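Side-chain contacts in amidohydrolase (Xanthomonas campestris pv. campestris, PDB 4DZH), which binds zinc and magnesium and probably removes the amino group of adenosine-type substrates such as 5'-methylthioadenosine by hydrolysis, as an amidohydrolase of the ATZ/TRZ family: residues Val24-His29 against Ala355-Gly360; Leu123-Met128 against Lys151-Arg156; Ala202-Asn207 against Ala233-Asp238; Ala209-Val214 against Leu248-Arg253; Val410-Ile415 against Leu421-Leu426. One frame throughout, in Å; residues are numbered along the deposited sequence. Where two conformers were deposited one is given.

Interaction 1. Residues Val24-His29 against Ala355-Gly360; sequences VPIEPH and AATLGG
The loop 24-29 runs past helix 349-363 where that helix widens into a pi-type turn at 355-359, and the backbones come nearest at Ile26 and Leu358, 7.3 Å between CA atoms. The loop follows strand 22-23, so the contact ties the N-terminal part of the chain to a helix of the amidohydrolase fold. Ile26 lays its side chain against Thr357: CG1 stands 3.6 Å from Thr357 OG1, and CD1 and CG2 close round the same oxygen. This hydroxyl spends its hydrogen bonding inside the helix, on Leu353 O, and offers Ile26 van der Waals contact alone. The same branch also reaches Leu358, Ile26 CG2 to Leu358 CB 3.9 Å, the two side chains running past one another in opposite directions. Glu27, bent at its second torsion (chi2 -59°), crosses Leu358 at about a right angle. Its carboxylate is held by a salt bridge to Arg354, one turn back on the helix, and Glu27 OE2 lies 3.8 Å from Leu358 CD2.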
# COMPACT_ATOMS: atom_id res chain seq x y z
N VAL A 24 9.23 -6.35 19.50
CA VAL A 24 7.93 -5.76 19.68
C VAL A 24 6.96 -6.82 20.18
O VAL A 24 6.44 -7.62 19.40
CB VAL A 24 7.40 -5.17 18.34
CG1 VAL A 24 6.03 -4.56 18.56
CG2 VAL A 24 8.44 -4.18 17.74
N PRO A 25 6.73 -6.87 21.51
CA PRO A 25 6.02 -8.02 22.08
C PRO A 25 4.50 -8.03 21.88
O PRO A 25 3.92 -9.11 22.04
CB PRO A 25 6.37 -7.95 23.57
CG PRO A 25 6.54 -6.45 23.83
CD PRO A 25 7.16 -5.90 22.54
N ILE A 26 3.91 -6.88 21.57
CA ILE A 26 2.47 -6.64 21.40
C ILE A 26 1.79 -6.59 22.78
O ILE A 26 1.00 -5.68 23.06
CB ILE A 26 1.79 -7.69 20.48
CG1 ILE A 26 2.46 -7.70 19.10
CG2 ILE A 26 0.29 -7.40 20.33
CD1 ILE A 26 2.38 -6.39 18.34
N GLU A 27 2.16 -7.54 23.64
CA GLU A 27 1.79 -7.51 25.05
C GLU A 27 3.10 -7.43 25.81
O GLU A 27 3.92 -8.35 25.72
CB GLU A 27 1.00 -8.79 25.41
CG GLU A 27 -0.48 -8.72 25.03
CD GLU A 27 -1.18 -7.54 25.71
OE1 GLU A 27 -0.67 -7.08 26.76
OE2 GLU A 27 -2.23 -7.06 25.24
N PRO A 28 3.33 -6.33 26.54
CA PRO A 28 2.48 -5.14 26.73
C PRO A 28 2.34 -4.17 25.54
O PRO A 28 3.23 -4.08 24.68
CB PRO A 28 3.18 -4.42 27.89
CG PRO A 28 4.59 -4.75 27.69
CD PRO A 28 4.59 -6.19 27.28
N HIS A 29 1.23 -3.44 25.52
CA HIS A 29 0.85 -2.57 24.42
C HIS A 29 1.78 -1.38 24.28
O HIS A 29 2.24 -0.80 25.27
CB HIS A 29 -0.58 -2.07 24.62
CG HIS A 29 -1.10 -1.27 23.47
ND1 HIS A 29 -1.45 -1.84 22.26
CD2 HIS A 29 -1.31 0.06 23.33
CE1 HIS A 29 -1.86 -0.90 21.44
NE2 HIS A 29 -1.80 0.27 22.07
N ALA A 355 -4.16 -5.31 16.11
CA ALA A 355 -5.19 -5.96 15.32
C ALA A 355 -4.60 -7.01 14.37
O ALA A 355 -5.13 -8.12 14.23
CB ALA A 355 -6.02 -4.95 14.57
N ALA A 356 -3.48 -6.64 13.72
CA ALA A 356 -2.82 -7.53 12.77
C ALA A 356 -2.19 -8.79 13.39
O ALA A 356 -1.83 -9.74 12.65
CB ALA A 356 -1.73 -6.75 12.02
N THR A 357 -2.05 -8.83 14.72
CA THR A 357 -1.38 -9.96 15.36
C THR A 357 -2.33 -10.57 16.38
O THR A 357 -3.04 -11.52 16.07
CB THR A 357 -0.05 -9.54 16.03
OG1 THR A 357 -0.27 -8.37 16.85
CG2 THR A 357 0.99 -9.25 14.91
N LEU A 358 -2.35 -9.98 17.57
CA LEU A 358 -3.17 -10.46 18.68
C LEU A 358 -4.67 -10.38 18.37
O LEU A 358 -5.42 -11.30 18.76
CB LEU A 358 -2.87 -9.67 19.95
CG LEU A 358 -3.53 -10.26 21.21
CD1 LEU A 358 -3.05 -11.69 21.47
CD2 LEU A 358 -3.24 -9.32 22.34
N GLY A 359 -5.14 -9.34 17.66
CA GLY A 359 -6.56 -9.27 17.29
C GLY A 359 -6.96 -10.44 16.39
O GLY A 359 -7.99 -11.12 16.56
N GLY A 360 -6.13 -10.72 15.40
CA GLY A 360 -6.36 -11.88 14.56
C GLY A 360 -6.26 -13.18 15.33
O GLY A 360 -7.08 -14.06 15.13

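Interaction 2. Residues Leu123-Met128 against Lys151-Arg156; sequences LAIAEM and KQHGFR
Helix 114-130 faces the end of helix 143-152 and the link that leads from it into strand 156-163; Ile125 and Phe155 mark the closest approach, their CA atoms 7.6 Å apart. Gly154, with positive phi, ends the second helix in a Schellman motif. This reversal sets His153 and Phe155 toward the first helix, in the helix-to-strand connection of the alpha/beta barrel. Ile125 divides its two branches between them. Its CD1 reaches the imidazole, 3.9 Å from His153 ND1, while Ile125 CG2 touches Phe155 CD2 at 4.0 Å. Swung away from its own backbone N (chi1 -170°), the phenyl group lies across both Ile125 and Met128, which reach it from the same side of its plane. Met128 crosses it at about a right angle in a Met-aromatic contact, the sulfur SD 4.9 Å from the centroid of the Phe155 ring and 55° off the ring normal. A bend at the last torsion of Met128 (chi3 -65°) turns the methyl back on the ring, so that Met128 CE comes to 3.4 Å from Phe155 CZ. Val136 of strand 133-139 touches both Met128 and Phe155. No hydrogen bond joins the two segments: His153 ND1 is hydrogen-bonded to Val149 O, in the last turn of the helix before it, and cohesion across the interface rests on dispersion between methyl groups, sulfur and rings.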
# COMPACT_ATOMS: atom_id res chain seq x y z
N LEU A 123 0.92 -21.54 -3.60
CA LEU A 123 1.34 -20.22 -4.05
C LEU A 123 1.13 -19.14 -2.95
O LEU A 123 2.04 -18.36 -2.65
CB LEU A 123 0.57 -19.86 -5.33
CG LEU A 123 0.95 -18.51 -5.95
CD1 LEU A 123 2.47 -18.42 -6.17
CD2 LEU A 123 0.18 -18.37 -7.22
N ALA A 124 -0.05 -19.17 -2.32
CA ALA A 124 -0.34 -18.22 -1.26
C ALA A 124 0.61 -18.35 -0.06
O ALA A 124 1.07 -17.34 0.50
CB ALA A 124 -1.79 -18.36 -0.80
N ILE A 125 0.93 -19.60 0.30
CA ILE A 125 1.83 -19.83 1.43
C ILE A 125 3.20 -19.17 1.16
O ILE A 125 3.74 -18.46 2.01
CB ILE A 125 1.97 -21.33 1.71
CG1 ILE A 125 0.69 -21.90 2.29
CG2 ILE A 125 3.22 -21.57 2.61
CD1 ILE A 125 0.69 -23.43 2.33
N ALA A 126 3.72 -19.31 -0.06
CA ALA A 126 4.97 -18.63 -0.40
C ALA A 126 4.83 -17.09 -0.28
O ALA A 126 5.70 -16.41 0.28
CB ALA A 126 5.41 -19.05 -1.81
N GLU A 127 3.75 -16.54 -0.85
CA GLU A 127 3.54 -15.11 -0.79
C GLU A 127 3.38 -14.60 0.64
O GLU A 127 3.92 -13.54 1.02
CB GLU A 127 2.34 -14.69 -1.65
CG GLU A 127 2.13 -13.16 -1.59
CD GLU A 127 1.05 -12.65 -2.52
OE1 GLU A 127 0.51 -13.42 -3.33
OE2 GLU A 127 0.76 -11.44 -2.40
N MET A 128 2.68 -15.41 1.46
CA MET A 128 2.42 -15.01 2.84
C MET A 128 3.70 -15.02 3.63
O MET A 128 4.01 -14.05 4.28
CB MET A 128 1.36 -15.88 3.49
CG MET A 128 -0.01 -15.60 2.89
SD MET A 128 -1.33 -16.48 3.77
CE MET A 128 -0.87 -18.21 3.42
N LYS A 151 -0.63 -27.95 6.65
CA LYS A 151 0.05 -28.82 7.62
C LYS A 151 1.38 -29.24 7.01
O LYS A 151 2.41 -29.14 7.67
CB LYS A 151 -0.80 -30.04 7.92
CG LYS A 151 -0.13 -30.98 8.93
CD LYS A 151 0.12 -30.26 10.25
CE LYS A 151 0.75 -31.21 11.32
NZ LYS A 151 0.53 -30.75 12.71
N GLN A 152 1.38 -29.65 5.75
CA GLN A 152 2.64 -30.11 5.10
C GLN A 152 3.72 -29.00 5.10
O GLN A 152 4.94 -29.26 5.24
CB GLN A 152 2.32 -30.58 3.67
CG GLN A 152 3.52 -30.98 2.80
CD GLN A 152 3.23 -30.83 1.30
OE1 GLN A 152 2.06 -30.88 0.88
NE2 GLN A 152 4.29 -30.61 0.49
N HIS A 153 3.30 -27.75 4.96
CA HIS A 153 4.23 -26.65 4.92
C HIS A 153 4.54 -26.07 6.29
O HIS A 153 5.27 -25.05 6.40
CB HIS A 153 3.72 -25.52 3.99
CG HIS A 153 3.82 -25.86 2.54
ND1 HIS A 153 2.86 -26.59 1.89
CD2 HIS A 153 4.81 -25.64 1.65
CE1 HIS A 153 3.24 -26.78 0.63
NE2 HIS A 153 4.42 -26.22 0.46
N GLY A 154 3.96 -26.65 7.32
CA GLY A 154 4.11 -26.09 8.64
C GLY A 154 3.53 -24.71 8.88
O GLY A 154 4.08 -23.93 9.63
N PHE A 155 2.39 -24.42 8.25
CA PHE A 155 1.84 -23.08 8.25
C PHE A 155 0.54 -23.10 9.05
O PHE A 155 -0.23 -24.04 8.91
CB PHE A 155 1.59 -22.63 6.79
CG PHE A 155 1.25 -21.17 6.66
CD1 PHE A 155 -0.05 -20.70 6.89
CD2 PHE A 155 2.22 -20.26 6.30
CE1 PHE A 155 -0.34 -19.33 6.79
CE2 PHE A 155 1.95 -18.87 6.21
CZ PHE A 155 0.65 -18.41 6.44
N ARG A 156 0.35 -22.12 9.94
CA ARG A 156 -0.79 -22.17 10.86
C ARG A 156 -2.09 -21.71 10.19
O ARG A 156 -2.12 -20.73 9.45
CB ARG A 156 -0.50 -21.30 12.08
CG ARG A 156 -1.41 -21.62 13.30
CD ARG A 156 -0.97 -20.79 14.49
NE ARG A 156 0.43 -21.04 14.82
CZ ARG A 156 0.86 -22.11 15.49
NH1 ARG A 156 0.00 -23.07 15.88
NH2 ARG A 156 2.15 -22.25 15.75

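Interaction 3. Residues Ala202-Asn207 against Ala233-Asp238; sequences APYTVN and AQEVAD
Glu235 crosses from helix 233-243 to the loop 202-207 at Pro203 and Tyr204, with CA atoms of Tyr204 and Glu235 7.2 Å apart. From CB the chain sets out toward the loop and stays extended, CG trans to the main-chain nitrogen (chi1 169°) and CD nearly anti to CA. Glu235 CG meets the edge of the tyrosine ring, near its plane, 3.9 Å from Tyr204 CD2. Beyond it the carboxylate divides: Glu235 OE1 passes Tyr204 CE2 at 4.2 Å, and Glu235 OE2 lies 3.4 Å from Pro203 CG. Ring and carboxylate planes stand 64° apart, and the side chains cross at about a right angle.

The loop follows strand 194-200 and the helix begins soon after strand 225-229, so the contact joins successive strand-to-helix connections of the metal-dependent TIM barrel. The metal site is close: the side chain of Pro203 is about 5 Å from that of the zinc ligand His228. Both carboxylate oxygens have polar partners: OE2 accepts from His230 N and OE1 from Glu231 N, two backbone donors that fix the rotation of the group beside the pyrrolidine. On the loop side, Tyr204 turns its ring back over Ala202: CB of that alanine stands 3.5 Å above the plane of one ring face, displaced toward the rim.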
# COMPACT_ATOMS: atom_id res chain seq x y z
N ALA A 202 -22.58 -16.64 3.19
CA ALA A 202 -23.11 -15.29 3.36
C ALA A 202 -24.59 -15.43 3.79
O ALA A 202 -25.20 -16.50 3.61
CB ALA A 202 -23.03 -14.51 2.06
N PRO A 203 -25.17 -14.37 4.37
CA PRO A 203 -26.58 -14.49 4.80
C PRO A 203 -27.51 -14.79 3.62
O PRO A 203 -28.56 -15.44 3.83
CB PRO A 203 -26.87 -13.11 5.40
CG PRO A 203 -25.50 -12.65 5.91
CD PRO A 203 -24.56 -13.10 4.82
N TYR A 204 -27.15 -14.31 2.42
CA TYR A 204 -28.01 -14.45 1.23
C TYR A 204 -27.80 -15.78 0.48
O TYR A 204 -28.51 -16.05 -0.50
CB TYR A 204 -27.84 -13.29 0.25
CG TYR A 204 -26.39 -12.98 -0.09
CD1 TYR A 204 -25.74 -13.66 -1.12
CD2 TYR A 204 -25.68 -12.02 0.62
CE1 TYR A 204 -24.43 -13.39 -1.44
CE2 TYR A 204 -24.37 -11.74 0.31
CZ TYR A 204 -23.75 -12.41 -0.72
OH TYR A 204 -22.44 -12.13 -1.00
N THR A 205 -26.86 -16.60 0.92
CA THR A 205 -26.62 -17.88 0.24
C THR A 205 -26.79 -19.04 1.19
O THR A 205 -26.54 -20.18 0.81
CB THR A 205 -25.21 -18.00 -0.34
OG1 THR A 205 -24.23 -17.73 0.68
CG2 THR A 205 -25.00 -17.04 -1.52
N VAL A 206 -27.20 -18.76 2.42
CA VAL A 206 -27.33 -19.78 3.43
C VAL A 206 -28.73 -19.65 4.04
O VAL A 206 -29.06 -18.62 4.63
CB VAL A 206 -26.27 -19.67 4.54
CG1 VAL A 206 -26.50 -20.70 5.65
CG2 VAL A 206 -24.85 -19.82 3.97
N ASN A 207 -29.54 -20.70 3.90
CA ASN A 207 -30.91 -20.60 4.39
C ASN A 207 -31.03 -20.77 5.92
O ASN A 207 -30.06 -21.13 6.58
CB ASN A 207 -31.85 -21.52 3.59
CG ASN A 207 -31.56 -23.02 3.80
OD1 ASN A 207 -30.97 -23.44 4.80
ND2 ASN A 207 -32.01 -23.84 2.85
N ALA A 233 -24.32 -2.63 0.92
CA ALA A 233 -25.65 -2.03 0.97
C ALA A 233 -26.70 -2.96 0.38
O ALA A 233 -27.80 -3.10 0.96
CB ALA A 233 -25.66 -0.68 0.23
N GLN A 234 -26.40 -3.57 -0.76
CA GLN A 234 -27.40 -4.39 -1.47
C GLN A 234 -27.76 -5.64 -0.66
O GLN A 234 -28.91 -6.07 -0.67
CB GLN A 234 -26.97 -4.73 -2.91
CG GLN A 234 -28.06 -5.45 -3.75
CD GLN A 234 -29.31 -4.60 -4.01
OE1 GLN A 234 -29.26 -3.59 -4.73
NE2 GLN A 234 -30.45 -5.00 -3.43
N GLU A 235 -26.77 -6.22 0.04
CA GLU A 235 -27.01 -7.33 0.97
C GLU A 235 -28.01 -6.96 2.09
O GLU A 235 -28.95 -7.72 2.41
CB GLU A 235 -25.69 -7.80 1.61
CG GLU A 235 -25.91 -8.77 2.78
CD GLU A 235 -24.66 -9.01 3.63
OE1 GLU A 235 -23.55 -8.76 3.14
OE2 GLU A 235 -24.80 -9.47 4.79
N VAL A 236 -27.79 -5.80 2.71
CA VAL A 236 -28.70 -5.35 3.75
C VAL A 236 -30.11 -5.11 3.18
O VAL A 236 -31.12 -5.55 3.77
CB VAL A 236 -28.17 -4.10 4.45
CG1 VAL A 236 -29.25 -3.56 5.43
CG2 VAL A 236 -26.88 -4.43 5.19
N ALA A 237 -30.20 -4.49 2.01
CA ALA A 237 -31.52 -4.19 1.43
C ALA A 237 -32.25 -5.48 1.00
O ALA A 237 -33.48 -5.64 1.24
CB ALA A 237 -31.37 -3.25 0.26
N ASP A 238 -31.52 -6.39 0.36
CA ASP A 238 -32.13 -7.63 -0.11
C ASP A 238 -32.67 -8.42 1.09
O ASP A 238 -33.70 -9.11 1.01
CB ASP A 238 -31.11 -8.51 -0.86
CG ASP A 238 -30.82 -8.02 -2.28
OD1 ASP A 238 -31.58 -7.19 -2.83
OD2 ASP A 238 -29.79 -8.50 -2.85

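Interaction 4. Residues Ala209-Val214 against Leu248-Arg253; sequences ANFERV and LARLDR
An extended chain from CG to NE carries the guanidinium of Arg250 across to Phe211, whose own less usual first torsion (chi1 -96°) sets the ring with Arg250 at its edge and Leu251 on one face. The two planar groups are turned 71° from one another. Arg250 NH2 comes up at the edge of the Phe211 ring, in its plane, 3.6 Å from Phe211 CD2, an approach that does not stack the charge on the pi face. Leu251 takes one face instead. Its CD2 branch reaches over the ring in a CH-pi contact, 3.9 Å from the centroid of the Phe211 ring and 19° off the normal, displaced toward CZ.

The pair brings together helices 208-221 and 247-254 on the outside of the barrel, their nearest CA atoms, those of Phe211 and Leu251, 8.2 Å apart. Leu227 on strand 225-229 touches Phe211 and Leu251 alike, so both rest on the same inner strand. The guanidinium is buried but well supplied with acceptors: NH2 makes a salt bridge with Asp208 and a hydrogen bond with Val206 O, and NH1 bonds to Pro203 O. These partners probably offset the cost of burying the charge, and they hold the flat group where its NH2 meets the ring edge. Asp208 also pairs with Arg253, the next arginine along the same helix, through Arg253 NH1.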
# COMPACT_ATOMS: atom_id res chain seq x y z
N ALA A 209 -32.45 -23.01 7.85
CA ALA A 209 -32.21 -24.37 8.31
C ALA A 209 -30.71 -24.71 8.35
O ALA A 209 -30.25 -25.33 9.29
CB ALA A 209 -32.97 -25.35 7.44
N ASN A 210 -29.98 -24.29 7.32
CA ASN A 210 -28.54 -24.47 7.29
C ASN A 210 -27.84 -23.66 8.39
O ASN A 210 -26.87 -24.13 8.99
CB ASN A 210 -27.97 -24.15 5.91
CG ASN A 210 -28.18 -25.29 4.93
OD1 ASN A 210 -28.36 -26.44 5.34
ND2 ASN A 210 -28.15 -24.99 3.64
N PHE A 211 -28.36 -22.46 8.67
CA PHE A 211 -27.78 -21.62 9.72
C PHE A 211 -28.05 -22.27 11.07
O PHE A 211 -27.20 -22.28 11.98
CB PHE A 211 -28.34 -20.18 9.69
CG PHE A 211 -27.47 -19.22 8.94
CD1 PHE A 211 -26.09 -19.14 9.16
CD2 PHE A 211 -28.03 -18.40 7.99
CE1 PHE A 211 -25.31 -18.24 8.45
CE2 PHE A 211 -27.27 -17.51 7.28
CZ PHE A 211 -25.90 -17.42 7.52
N GLU A 212 -29.24 -22.85 11.22
CA GLU A 212 -29.56 -23.53 12.46
C GLU A 212 -28.61 -24.72 12.68
O GLU A 212 -28.16 -24.98 13.80
CB GLU A 212 -31.00 -24.02 12.42
CG GLU A 212 -31.34 -25.11 13.44
CD GLU A 212 -31.01 -24.74 14.89
OE1 GLU A 212 -30.73 -23.56 15.20
OE2 GLU A 212 -31.01 -25.65 15.73
N ARG A 213 -28.30 -25.42 11.59
CA ARG A 213 -27.45 -26.60 11.69
C ARG A 213 -26.01 -26.19 12.03
O ARG A 213 -25.31 -26.88 12.81
CB ARG A 213 -27.52 -27.38 10.38
CG ARG A 213 -26.95 -28.78 10.43
CD ARG A 213 -27.45 -29.63 9.23
NE ARG A 213 -26.85 -30.97 9.15
CZ ARG A 213 -27.02 -31.78 8.10
NH1 ARG A 213 -27.76 -31.40 7.06
NH2 ARG A 213 -26.45 -32.97 8.09
N VAL A 214 -25.56 -25.07 11.48
CA VAL A 214 -24.25 -24.56 11.84
C VAL A 214 -24.21 -24.18 13.33
O VAL A 214 -23.23 -24.44 14.03
CB VAL A 214 -23.92 -23.33 10.99
CG1 VAL A 214 -22.76 -22.48 11.61
CG2 VAL A 214 -23.59 -23.76 9.58
N LEU A 248 -27.90 -8.79 10.41
CA LEU A 248 -27.46 -9.03 11.78
C LEU A 248 -28.66 -9.35 12.70
O LEU A 248 -28.55 -10.19 13.60
CB LEU A 248 -26.60 -7.88 12.30
CG LEU A 248 -25.09 -8.04 12.05
CD1 LEU A 248 -24.40 -6.72 12.30
CD2 LEU A 248 -24.57 -9.21 12.93
N ALA A 249 -29.80 -8.71 12.45
CA ALA A 249 -31.02 -9.01 13.21
C ALA A 249 -31.49 -10.45 13.00
O ALA A 249 -31.85 -11.16 13.95
CB ALA A 249 -32.12 -8.01 12.85
N ARG A 250 -31.50 -10.88 11.73
CA ARG A 250 -31.82 -12.27 11.41
C ARG A 250 -30.83 -13.28 12.01
O ARG A 250 -31.23 -14.31 12.55
CB ARG A 250 -31.93 -12.48 9.91
CG ARG A 250 -31.88 -13.94 9.46
CD ARG A 250 -32.03 -14.06 7.94
NE ARG A 250 -31.95 -15.44 7.51
CZ ARG A 250 -31.03 -15.91 6.67
NH1 ARG A 250 -30.14 -15.07 6.16
NH2 ARG A 250 -31.00 -17.21 6.35
N LEU A 251 -29.53 -13.02 11.90
CA LEU A 251 -28.54 -13.91 12.50
C LEU A 251 -28.68 -13.95 14.02
O LEU A 251 -28.46 -15.00 14.64
CB LEU A 251 -27.13 -13.45 12.14
CG LEU A 251 -26.71 -13.51 10.65
CD1 LEU A 251 -25.45 -12.71 10.40
CD2 LEU A 251 -26.51 -14.94 10.18
N ASP A 252 -29.04 -12.82 14.61
CA ASP A 252 -29.27 -12.74 16.05
C ASP A 252 -30.43 -13.66 16.46
O ASP A 252 -30.32 -14.42 17.41
CB ASP A 252 -29.52 -11.28 16.47
CG ASP A 252 -29.68 -11.12 17.99
OD1 ASP A 252 -29.43 -12.09 18.72
OD2 ASP A 252 -30.04 -10.01 18.46
N ARG A 253 -31.53 -13.60 15.72
CA ARG A 253 -32.67 -14.46 16.01
C ARG A 253 -32.33 -15.94 15.73
O ARG A 253 -32.85 -16.83 16.39
CB ARG A 253 -33.92 -13.99 15.24
CG ARG A 253 -34.03 -14.50 13.80
CD ARG A 253 -35.46 -14.46 13.23
NE ARG A 253 -35.40 -14.29 11.78
CZ ARG A 253 -35.28 -15.28 10.89
NH1 ARG A 253 -35.24 -16.55 11.30
NH2 ARG A 253 -35.22 -15.00 9.59

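Interaction 5. Residues Val410-Ile415 against Leu421-Leu426; sequences VTDVWI and LVQREL
Val410 meets Leu421 and Arg424 where strand 410-415 and the returning 421-426 form an antiparallel beta hairpin. Its CG1 lies 4.0 Å from Leu421 CD2. In one of the two conformers of Arg424, bends at chi2 (-80°) and chi3 (-54°) curl the side chain back to the start of the strand, and Arg424 NH1 donates a hydrogen bond of 2.8 Å to Val410 O. Thr411 presents its carbonyl oxygen to the backbone N of Arg424, in the carbonyl plane and on a lone pair, with an N-H...O angle of 169°. Leu421 CD2 packs against that same Thr411 O at 3.6 Å. At Asp412 the side chain takes over: OD1 accepts from Gln423 N at 3.0 Å, the donor standing above the carboxylate plane, while OD2 receives Thr411 OG1 and forms a salt bridge with Arg66. Gln423 N thus gains an acceptor in the type I' turn from Val422 to Glu425. Val413 and Leu421 make a hydrogen-bonded pair, Val413 N to Leu421 O and Leu421 N to Val413 O, and their side chains share one face of the sheet, Val413 CB standing 3.7 Å from Leu421 CB.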
# COMPACT_ATOMS: atom_id res chain seq x y z
N VAL A 410 10.67 -7.99 5.18
CA VAL A 410 10.70 -9.22 5.99
C VAL A 410 11.89 -10.07 5.58
O VAL A 410 12.03 -10.42 4.41
CB VAL A 410 9.37 -10.01 5.81
CG1 VAL A 410 9.45 -11.39 6.48
CG2 VAL A 410 8.18 -9.17 6.37
N THR A 411 12.74 -10.46 6.53
CA THR A 411 13.90 -11.28 6.16
C THR A 411 13.88 -12.69 6.71
O THR A 411 14.36 -13.61 6.08
CB THR A 411 15.21 -10.63 6.60
OG1 THR A 411 15.18 -10.40 8.02
CG2 THR A 411 15.40 -9.27 5.86
N ASP A 412 13.25 -12.86 7.86
CA ASP A 412 13.19 -14.18 8.48
C ASP A 412 11.82 -14.42 9.13
O ASP A 412 11.25 -13.50 9.70
CB ASP A 412 14.30 -14.36 9.52
CG ASP A 412 15.72 -14.12 8.94
OD1 ASP A 412 16.36 -15.06 8.42
OD2 ASP A 412 16.17 -12.96 8.97
N VAL A 413 11.39 -15.65 9.01
CA VAL A 413 10.09 -16.09 9.52
C VAL A 413 10.20 -17.47 10.13
O VAL A 413 10.76 -18.42 9.53
CB VAL A 413 9.10 -16.17 8.36
CG1 VAL A 413 7.78 -16.78 8.84
CG2 VAL A 413 8.89 -14.79 7.78
N TRP A 414 9.64 -17.61 11.33
CA TRP A 414 9.52 -18.91 12.00
C TRP A 414 8.07 -19.15 12.35
O TRP A 414 7.36 -18.21 12.74
CB TRP A 414 10.29 -18.92 13.32
CG TRP A 414 11.77 -18.71 13.21
CD1 TRP A 414 12.75 -19.68 13.21
CD2 TRP A 414 12.44 -17.45 13.12
NE1 TRP A 414 13.99 -19.10 13.14
CE2 TRP A 414 13.84 -17.74 13.10
CE3 TRP A 414 12.02 -16.12 13.09
CZ2 TRP A 414 14.80 -16.73 12.99
CZ3 TRP A 414 13.00 -15.11 12.98
CH2 TRP A 414 14.36 -15.43 12.94
N ILE A 415 7.65 -20.42 12.23
CA ILE A 415 6.31 -20.87 12.64
C ILE A 415 6.53 -22.06 13.57
O ILE A 415 7.14 -23.08 13.18
CB ILE A 415 5.40 -21.28 11.46
CG1 ILE A 415 5.26 -20.11 10.49
CG2 ILE A 415 3.99 -21.78 11.96
CD1 ILE A 415 4.25 -20.37 9.33
N LEU A 421 11.42 -18.96 6.38
CA LEU A 421 12.05 -17.99 5.47
C LEU A 421 13.33 -17.66 6.17
O LEU A 421 13.32 -17.27 7.35
CB LEU A 421 11.18 -16.71 5.30
CG LEU A 421 11.72 -15.74 4.21
CD1 LEU A 421 11.31 -16.25 2.84
CD2 LEU A 421 11.24 -14.33 4.49
N VAL A 422 14.45 -17.83 5.45
CA VAL A 422 15.77 -17.58 6.01
C VAL A 422 16.52 -16.66 5.05
O VAL A 422 16.85 -17.11 3.94
CB VAL A 422 16.53 -18.89 6.15
CG1 VAL A 422 18.03 -18.64 6.46
CG2 VAL A 422 15.86 -19.82 7.22
N GLN A 423 16.80 -15.44 5.48
CA GLN A 423 17.41 -14.40 4.63
C GLN A 423 16.70 -14.32 3.29
O GLN A 423 17.34 -14.44 2.21
CB GLN A 423 18.94 -14.64 4.47
CG GLN A 423 19.74 -14.44 5.79
CD GLN A 423 21.12 -15.15 5.79
OE1 GLN A 423 21.36 -16.09 5.01
NE2 GLN A 423 22.01 -14.71 6.69
N ARG A 424 15.38 -14.14 3.35
CA ARG A 424 14.49 -14.04 2.19
C ARG A 424 14.36 -15.31 1.37
O ARG A 424 13.67 -15.30 0.34
CB ARG A 424 14.92 -12.90 1.26
CG ARG A 424 14.96 -11.54 1.91
CD ARG A 424 13.57 -10.89 2.02
NE ARG A 424 12.82 -10.78 0.77
CZ ARG A 424 11.48 -10.83 0.74
NH1 ARG A 424 10.82 -10.97 1.89
NH2 ARG A 424 10.82 -10.74 -0.41
N GLU A 425 15.04 -16.38 1.79
CA GLU A 425 14.94 -17.65 1.06
C GLU A 425 13.86 -18.54 1.67
O GLU A 425 13.89 -18.81 2.87
CB GLU A 425 16.30 -18.38 0.99
CG GLU A 425 16.25 -19.63 0.05
CD GLU A 425 17.60 -20.36 -0.11
OE1 GLU A 425 18.61 -19.88 0.45
OE2 GLU A 425 17.63 -21.41 -0.81
N LEU A 426 12.95 -19.07 0.84
CA LEU A 426 11.93 -20.00 1.31
C LEU A 426 12.50 -21.41 1.46
O LEU A 426 13.10 -21.94 0.54
CB LEU A 426 10.76 -20.04 0.34
CG LEU A 426 9.75 -18.89 0.41
CD1 LEU A 426 8.83 -19.07 -0.75
CD2 LEU A 426 8.99 -18.99 1.76

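In the fold
Two pairs of contacts adjoin. Interactions 3 and 4 touch through Arg250, whose guanidinium bonds to carbonyls of the loop 202-207, joining that loop to helix 247-254; of the two, interaction 3 lies near the zinc site. Interactions 2 and 5 meet where Ile415 packs on Phe155 and Leu426 on Ala126, setting the hairpin beside helix 114-130. Interaction 1 stands apart, its nearest atoms about 9 Å from interaction 2. Interactions 1 to 4 are largely buried and have no hydrogen bond across their segments; in interaction 3 a buried carboxylate meets an exposed tyrosine. Interaction 5, partly buried, has the backbone hydrogen bonds expected of paired strands, with side-chain bonds from Asp412 and Arg424 added.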